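PDB 3O6N: APL1 from Anopheles gambiae, which is a leucine-rich repeat protein that pairs with LRIM1 in a complex regulating complement-like immunity in the mosquito. Local coordinates for residues A[144-149]-A[168-173]; A[188-193]-A[207-212]. All coordinates share one frame; numbering follows the deposited sequence. Where two conformers were deposited one is given.

Overall arrangement
Running from the N terminus, the chain passes through strand 145-147 and returns at strand 169-171, where contact 1 closes one turn of the solenoid; the 18 residues between 144-149 and 168-173 hold neither helix nor strand. Contact 2 then closes a shorter turn, between 188-193 and 207-212, whose return includes strand 200-202. The two contacts follow in series, neither nested nor crossed, with centres about 9 Å apart. Strands 169-171 and 190-192 are themselves neighbours, so four successive strands run side by side. The glycan on Asn192 bridges the contacts, hydrogen-bonded to Gln171 of contact 1 and Asp211 of contact 2.

Contact 1 of 2, residues A[144-149]-A[168-173]; sequences TTLSMS and QNLQLS. With NAG (2-acetamido-2-deoxy-beta-D-glucopyranose), chain B.
Thr145 and Asn169 meet through their polar ends: ND2 of Asn169 gives a hydrogen bond of 2.9 Å to OG1 of Thr145, with the hydroxyl close to the amide plane. Next on this face, the aliphatic part of Gln171 packs against two serines, its CG 3.5 Å from OG of Ser147 and equally near CB of Ser149. On the other face Leu146 and Leu170 lie side by side, and the methyl CE of Met148 reaches CD2 of Leu172 at 3.6 Å, brought there by a bend at the end of the methionine chain (chi3 -61°). These faces belong to two parallel strands, 145-147 and 169-171, in the LxxLxLxxN pattern of leucine-rich repeats: the leucines and Met148 turn into the core, the polar residues to the concave surface. Backbone bonds link the strands in a regular ladder, from Leu146 N to Asn169 O through to Met148 N to Gln171 O. At its start Thr144 O accepts two donors, Gln168 N and Asn169 N. Farther out, Gln171 is folded back at chi2 (61°), which lets OE1 accept the backbone N of Ser173 at 2.8 Å from above the carbonyl plane. From the same amide NE2 gives a long, nearly straight hydrogen bond (3.3 Å, 172°) to the ring oxygen O5 of the N-acetylglucosamine; with both ends engaged the amide has little reason to flip. In the second shell, Phe137 and Phe161 pack on Leu146, Ser194 bonds to OG of Ser173, and the amides of Asn151 and Asn175 both bond to O of Met148.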
loop_
_atom_site.group_PDB
_atom_site.type_symbol
_atom_site.label_atom_id
_atom_site.label_comp_id
_atom_site.label_asym_id
_atom_site.label_seq_id
_atom_site.Cartn_x
_atom_site.Cartn_y
_atom_site.Cartn_z
ATOM N N THR A 144 -2.634 -15.579 9.497
ATOM C CA THR A 144 -3.547 -14.452 9.303
ATOM C C THR A 144 -2.817 -13.179 8.868
ATOM O O THR A 144 -3.387 -12.333 8.180
ATOM C CB THR A 144 -4.395 -14.173 10.564
ATOM O OG1 THR A 144 -3.537 -13.843 11.661
ATOM C CG2 THR A 144 -5.220 -15.394 10.930
ATOM N N THR A 145 -1.556 -13.051 9.270
ATOM C CA THR A 145 -0.735 -11.912 8.872
ATOM C C THR A 145 0.604 -12.382 8.313
ATOM O O THR A 145 1.335 -13.132 8.969
ATOM C CB THR A 145 -0.481 -10.952 10.049
ATOM O OG1 THR A 145 -1.716 -10.346 10.448
ATOM C CG2 THR A 145 0.500 -9.865 9.645
ATOM N N LEU A 146 0.914 -11.939 7.098
ATOM C CA LEU A 146 2.185 -12.269 6.458
ATOM C C LEU A 146 2.798 -11.042 5.800
ATOM O O LEU A 146 2.137 -10.349 5.030
ATOM C CB LEU A 146 1.989 -13.354 5.396
ATOM C CG LEU A 146 3.218 -13.654 4.532
ATOM C CD1 LEU A 146 4.343 -14.238 5.384
ATOM C CD2 LEU A 146 2.870 -14.607 3.393
ATOM N N SER A 147 4.066 -10.782 6.101
ATOM C CA SER A 147 4.801 -9.729 5.420
ATOM C C SER A 147 6.075 -10.273 4.785
ATOM O O SER A 147 6.882 -10.939 5.445
ATOM C CB SER A 147 5.156 -8.596 6.380
ATOM O OG SER A 147 5.975 -7.650 5.721
ATOM N N MET A 148 6.242 -9.996 3.496
ATOM C CA MET A 148 7.482 -10.314 2.793
ATOM C C MET A 148 7.927 -9.113 1.970
ATOM O O MET A 148 8.595 -9.251 0.951
ATOM C CB MET A 148 7.318 -11.556 1.918
ATOM C CG MET A 148 7.033 -12.814 2.728
ATOM S SD MET A 148 6.978 -14.333 1.754
ATOM C CE MET A 148 5.619 -13.998 0.635
ATOM N N SER A 149 7.551 -7.928 2.433
ATOM C CA SER A 149 7.928 -6.696 1.752
ATOM C C SER A 149 9.449 -6.522 1.778
ATOM O O SER A 149 10.145 -7.140 2.593
ATOM C CB SER A 149 7.242 -5.492 2.401
ATOM O OG SER A 149 7.597 -5.380 3.767
ATOM N N GLN A 168 -5.481 -12.668 6.348
ATOM C CA GLN A 168 -6.175 -11.387 6.357
ATOM C C GLN A 168 -5.311 -10.206 5.924
ATOM O O GLN A 168 -5.794 -9.285 5.261
ATOM C CB GLN A 168 -6.779 -11.129 7.738
ATOM C CG GLN A 168 -7.885 -12.110 8.092
ATOM C CD GLN A 168 -8.649 -11.711 9.330
ATOM O OE1 GLN A 168 -8.078 -11.186 10.284
ATOM N NE2 GLN A 168 -9.956 -11.949 9.321
ATOM N N ASN A 169 -4.041 -10.220 6.306
ATOM C CA ASN A 169 -3.152 -9.119 5.956
ATOM C C ASN A 169 -1.943 -9.626 5.189
ATOM O O ASN A 169 -1.171 -10.436 5.700
ATOM C CB ASN A 169 -2.694 -8.382 7.215
ATOM C CG ASN A 169 -3.843 -8.048 8.142
ATOM O OD1 ASN A 169 -4.698 -7.227 7.814
ATOM N ND2 ASN A 169 -3.867 -8.681 9.311
ATOM N N LEU A 170 -1.786 -9.153 3.958
ATOM C CA LEU A 170 -0.680 -9.584 3.116
ATOM C C LEU A 170 0.113 -8.376 2.626
ATOM O O LEU A 170 -0.408 -7.536 1.894
ATOM C CB LEU A 170 -1.201 -10.397 1.930
ATOM C CG LEU A 170 -0.172 -10.907 0.920
ATOM C CD1 LEU A 170 0.869 -11.801 1.596
ATOM C CD2 LEU A 170 -0.877 -11.652 -0.203
ATOM N N GLN A 171 1.371 -8.299 3.044
ATOM C CA GLN A 171 2.258 -7.194 2.683
ATOM C C GLN A 171 3.385 -7.728 1.800
ATOM O O GLN A 171 4.204 -8.537 2.247
ATOM C CB GLN A 171 2.816 -6.550 3.962
ATOM C CG GLN A 171 3.990 -5.587 3.774
ATOM C CD GLN A 171 3.650 -4.396 2.899
ATOM O OE1 GLN A 171 3.477 -4.535 1.693
ATOM N NE2 GLN A 171 3.564 -3.216 3.504
ATOM N N LEU A 172 3.403 -7.293 0.542
ATOM C CA LEU A 172 4.390 -7.746 -0.438
ATOM C C LEU A 172 5.035 -6.562 -1.156
ATOM O O LEU A 172 5.611 -6.717 -2.235
ATOM C CB LEU A 172 3.724 -8.648 -1.485
ATOM C CG LEU A 172 3.127 -9.966 -0.986
ATOM C CD1 LEU A 172 2.306 -10.637 -2.084
ATOM C CD2 LEU A 172 4.228 -10.888 -0.492
ATOM N N SER A 173 4.939 -5.383 -0.549
ATOM C CA SER A 173 5.450 -4.158 -1.160
ATOM C C SER A 173 6.959 -4.221 -1.387
ATOM O O SER A 173 7.677 -4.876 -0.637
ATOM C CB SER A 173 5.100 -2.947 -0.293
ATOM O OG SER A 173 5.710 -1.765 -0.783
HETATM C C1 NAG B . 1.679 -0.202 1.470
HETATM C C2 NAG B . 0.938 0.833 2.323
HETATM C C3 NAG B . 1.704 2.149 2.440
HETATM C C4 NAG B . 3.161 1.914 2.826
HETATM C C5 NAG B . 3.773 0.808 1.969
HETATM C C6 NAG B . 5.164 0.458 2.486
HETATM C C7 NAG B . -1.452 1.178 2.565
HETATM C C8 NAG B . -2.674 1.801 1.960
HETATM N N2 NAG B . -0.379 1.104 1.782
HETATM O O3 NAG B . 1.062 2.972 3.390
HETATM O O4 NAG B . 3.915 3.099 2.634
HETATM O O5 NAG B . 2.980 -0.364 1.990
HETATM O O6 NAG B . 5.035 -0.231 3.713
HETATM O O7 NAG B . -1.465 0.769 3.726
#

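Contact 2 of 2, residues A[188-193]-A[207-212]; sequences LFHANV and VEELDA. With NAG (2-acetamido-2-deoxy-beta-D-glucopyranose), chain B.
Ala191 and Leu210 pack closely on the core face, where CB of the alanine sits 3.8 Å from CD1 of the leucine; Val193 CG2 meets Ala212 CB at 3.7 Å farther along. Leu201 of strand 200-202 touches both Leu210 and Ala212. Between the parallel strands 190-192 and 209-211 the backbone bonds are regular, and at the start Phe189 O accepts from Glu208 N and, over a longer 3.3 Å, from Glu209 N. The opposite face is polar, and more open at the start of the strands. There the carboxylate of Glu209 stacks over the His190 ring, their planes 16° apart, with CB of Glu209 also over that face in a CH-pi contact, 4.1 Å from the ring centroid. A water in the ring plane lies 2.6 Å from His190 NE2 and donates to Glu208 OE2 and, weakly, to Glu209 OE2, tying the imidazole to two acids that would probably stabilise a protonated ring. Glu208 runs alongside Phe189, its OE1 3.4 Å from CE1. Toward the end of the strands, Asn192 and Asp211 are buried beside the sugar: Asn192 ND2 is bonded covalently to C1 of an N-acetylglucosamine. CG of Asp211, anti to the backbone N (chi1 -168°), leans toward the C-terminal end of the strand, and OD2 rises from it to meet N2 of the sugar, which lies above, at 2.7 Å. Ser194 and Ser213 bond to Asn192 OD1 and Asp211 OD1 respectively. Parallel strands with a polar, here glycosylated, concave face and an aliphatic row turned to the core are typical of a leucine-rich repeat solenoid.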
loop_
_atom_site.group_PDB
_atom_site.type_symbol
_atom_site.label_atom_id
_atom_site.label_comp_id
_atom_site.label_asym_id
_atom_site.label_seq_id
_atom_site.Cartn_x
_atom_site.Cartn_y
_atom_site.Cartn_z
ATOM N N LEU A 188 -8.764 -12.095 2.189
ATOM C CA LEU A 188 -7.977 -10.872 2.390
ATOM C C LEU A 188 -8.774 -9.680 2.922
ATOM O O LEU A 188 -9.883 -9.401 2.470
ATOM C CB LEU A 188 -7.220 -10.478 1.119
ATOM C CG LEU A 188 -5.956 -11.288 0.835
ATOM C CD1 LEU A 188 -5.339 -10.879 -0.495
ATOM C CD2 LEU A 188 -4.949 -11.130 1.967
ATOM N N PHE A 189 -8.171 -8.982 3.880
ATOM C CA PHE A 189 -8.746 -7.792 4.497
ATOM C C PHE A 189 -7.909 -6.558 4.135
ATOM O O PHE A 189 -8.444 -5.525 3.733
ATOM C CB PHE A 189 -8.806 -7.994 6.014
ATOM C CG PHE A 189 -9.209 -6.770 6.786
ATOM C CD1 PHE A 189 -10.485 -6.249 6.671
ATOM C CD2 PHE A 189 -8.317 -6.161 7.654
ATOM C CE1 PHE A 189 -10.859 -5.126 7.390
ATOM C CE2 PHE A 189 -8.686 -5.040 8.376
ATOM C CZ PHE A 189 -9.959 -4.523 8.242
ATOM N N HIS A 190 -6.593 -6.679 4.288
ATOM C CA HIS A 190 -5.649 -5.656 3.842
ATOM C C HIS A 190 -4.607 -6.299 2.946
ATOM O O HIS A 190 -4.015 -7.317 3.308
ATOM C CB HIS A 190 -4.922 -5.022 5.028
ATOM C CG HIS A 190 -5.747 -4.044 5.800
ATOM N ND1 HIS A 190 -5.210 -3.223 6.769
ATOM C CD2 HIS A 190 -7.067 -3.751 5.748
ATOM C CE1 HIS A 190 -6.163 -2.465 7.279
ATOM N NE2 HIS A 190 -7.301 -2.766 6.678
ATOM N N ALA A 191 -4.361 -5.701 1.787
ATOM C CA ALA A 191 -3.334 -6.218 0.887
ATOM C C ALA A 191 -2.495 -5.094 0.311
ATOM O O ALA A 191 -3.018 -4.047 -0.080
ATOM C CB ALA A 191 -3.957 -7.036 -0.227
ATOM N N ASN A 192 -1.189 -5.320 0.252
ATOM C CA ASN A 192 -0.269 -4.303 -0.232
ATOM C C ASN A 192 0.717 -4.911 -1.221
ATOM O O ASN A 192 1.551 -5.736 -0.843
ATOM C CB ASN A 192 0.467 -3.679 0.957
ATOM C CG ASN A 192 0.997 -2.292 0.659
ATOM O OD1 ASN A 192 1.502 -2.031 -0.434
ATOM N ND2 ASN A 192 0.875 -1.392 1.641
ATOM N N VAL A 193 0.607 -4.527 -2.491
ATOM C CA VAL A 193 1.521 -5.033 -3.511
ATOM C C VAL A 193 2.228 -3.874 -4.207
ATOM O O VAL A 193 2.682 -3.994 -5.342
ATOM C CB VAL A 193 0.802 -5.933 -4.546
ATOM C CG1 VAL A 193 0.331 -7.233 -3.896
ATOM C CG2 VAL A 193 -0.372 -5.201 -5.189
ATOM N N VAL A 207 -11.628 -7.553 0.296
ATOM C CA VAL A 207 -10.529 -6.715 0.772
ATOM C C VAL A 207 -11.027 -5.286 1.025
ATOM O O VAL A 207 -11.790 -4.730 0.233
ATOM C CB VAL A 207 -9.325 -6.719 -0.202
ATOM C CG1 VAL A 207 -9.726 -6.164 -1.567
ATOM C CG2 VAL A 207 -8.171 -5.916 0.377
ATOM N N GLU A 208 -10.602 -4.703 2.143
ATOM C CA GLU A 208 -11.089 -3.392 2.557
ATOM C C GLU A 208 -10.105 -2.276 2.217
ATOM O O GLU A 208 -10.502 -1.149 1.910
ATOM C CB GLU A 208 -11.387 -3.382 4.058
ATOM C CG GLU A 208 -11.699 -1.999 4.599
ATOM C CD GLU A 208 -12.236 -2.026 6.015
ATOM O OE1 GLU A 208 -13.134 -2.844 6.294
ATOM O OE2 GLU A 208 -11.758 -1.227 6.849
ATOM N N GLU A 209 -8.818 -2.587 2.285
ATOM C CA GLU A 209 -7.795 -1.632 1.887
ATOM C C GLU A 209 -6.792 -2.339 0.997
ATOM O O GLU A 209 -6.231 -3.381 1.370
ATOM C CB GLU A 209 -7.107 -1.021 3.110
ATOM C CG GLU A 209 -8.047 -0.287 4.049
ATOM C CD GLU A 209 -7.311 0.427 5.169
ATOM O OE1 GLU A 209 -6.063 0.413 5.159
ATOM O OE2 GLU A 209 -7.980 1.002 6.054
ATOM N N LEU A 210 -6.593 -1.791 -0.197
ATOM C CA LEU A 210 -5.686 -2.389 -1.163
ATOM C C LEU A 210 -4.785 -1.333 -1.781
ATOM O O LEU A 210 -5.259 -0.333 -2.331
ATOM C CB LEU A 210 -6.470 -3.109 -2.259
ATOM C CG LEU A 210 -5.663 -3.600 -3.459
ATOM C CD1 LEU A 210 -4.614 -4.609 -3.023
ATOM C CD2 LEU A 210 -6.594 -4.208 -4.501
ATOM N N ASP A 211 -3.481 -1.562 -1.685
ATOM C CA ASP A 211 -2.503 -0.663 -2.275
ATOM C C ASP A 211 -1.758 -1.418 -3.368
ATOM O O ASP A 211 -1.054 -2.389 -3.090
ATOM C CB ASP A 211 -1.527 -0.159 -1.202
ATOM C CG ASP A 211 -0.671 1.002 -1.681
ATOM O OD1 ASP A 211 -0.352 1.054 -2.884
ATOM O OD2 ASP A 211 -0.311 1.864 -0.850
ATOM N N ALA A 212 -1.949 -0.991 -4.612
ATOM C CA ALA A 212 -1.198 -1.535 -5.735
ATOM C C ALA A 212 -0.483 -0.412 -6.481
ATOM O O ALA A 212 -0.255 -0.499 -7.691
ATOM C CB ALA A 212 -2.119 -2.305 -6.674
HETATM C C1 NAG B . 1.679 -0.202 1.470
HETATM C C2 NAG B . 0.938 0.833 2.323
HETATM C C3 NAG B . 1.704 2.149 2.440
HETATM C C4 NAG B . 3.161 1.914 2.826
HETATM C C5 NAG B . 3.773 0.808 1.969
HETATM C C6 NAG B . 5.164 0.458 2.486
HETATM C C7 NAG B . -1.452 1.178 2.565
HETATM C C8 NAG B . -2.674 1.801 1.960
HETATM N N2 NAG B . -0.379 1.104 1.782
HETATM O O3 NAG B . 1.062 2.972 3.390
HETATM O O4 NAG B . 3.915 3.099 2.634
HETATM O O5 NAG B . 2.980 -0.364 1.990
HETATM O O6 NAG B . 5.035 -0.231 3.713
HETATM O O7 NAG B . -1.465 0.769 3.726
HETATM O O HOH W 1 -9.148 -1.023 7.361
#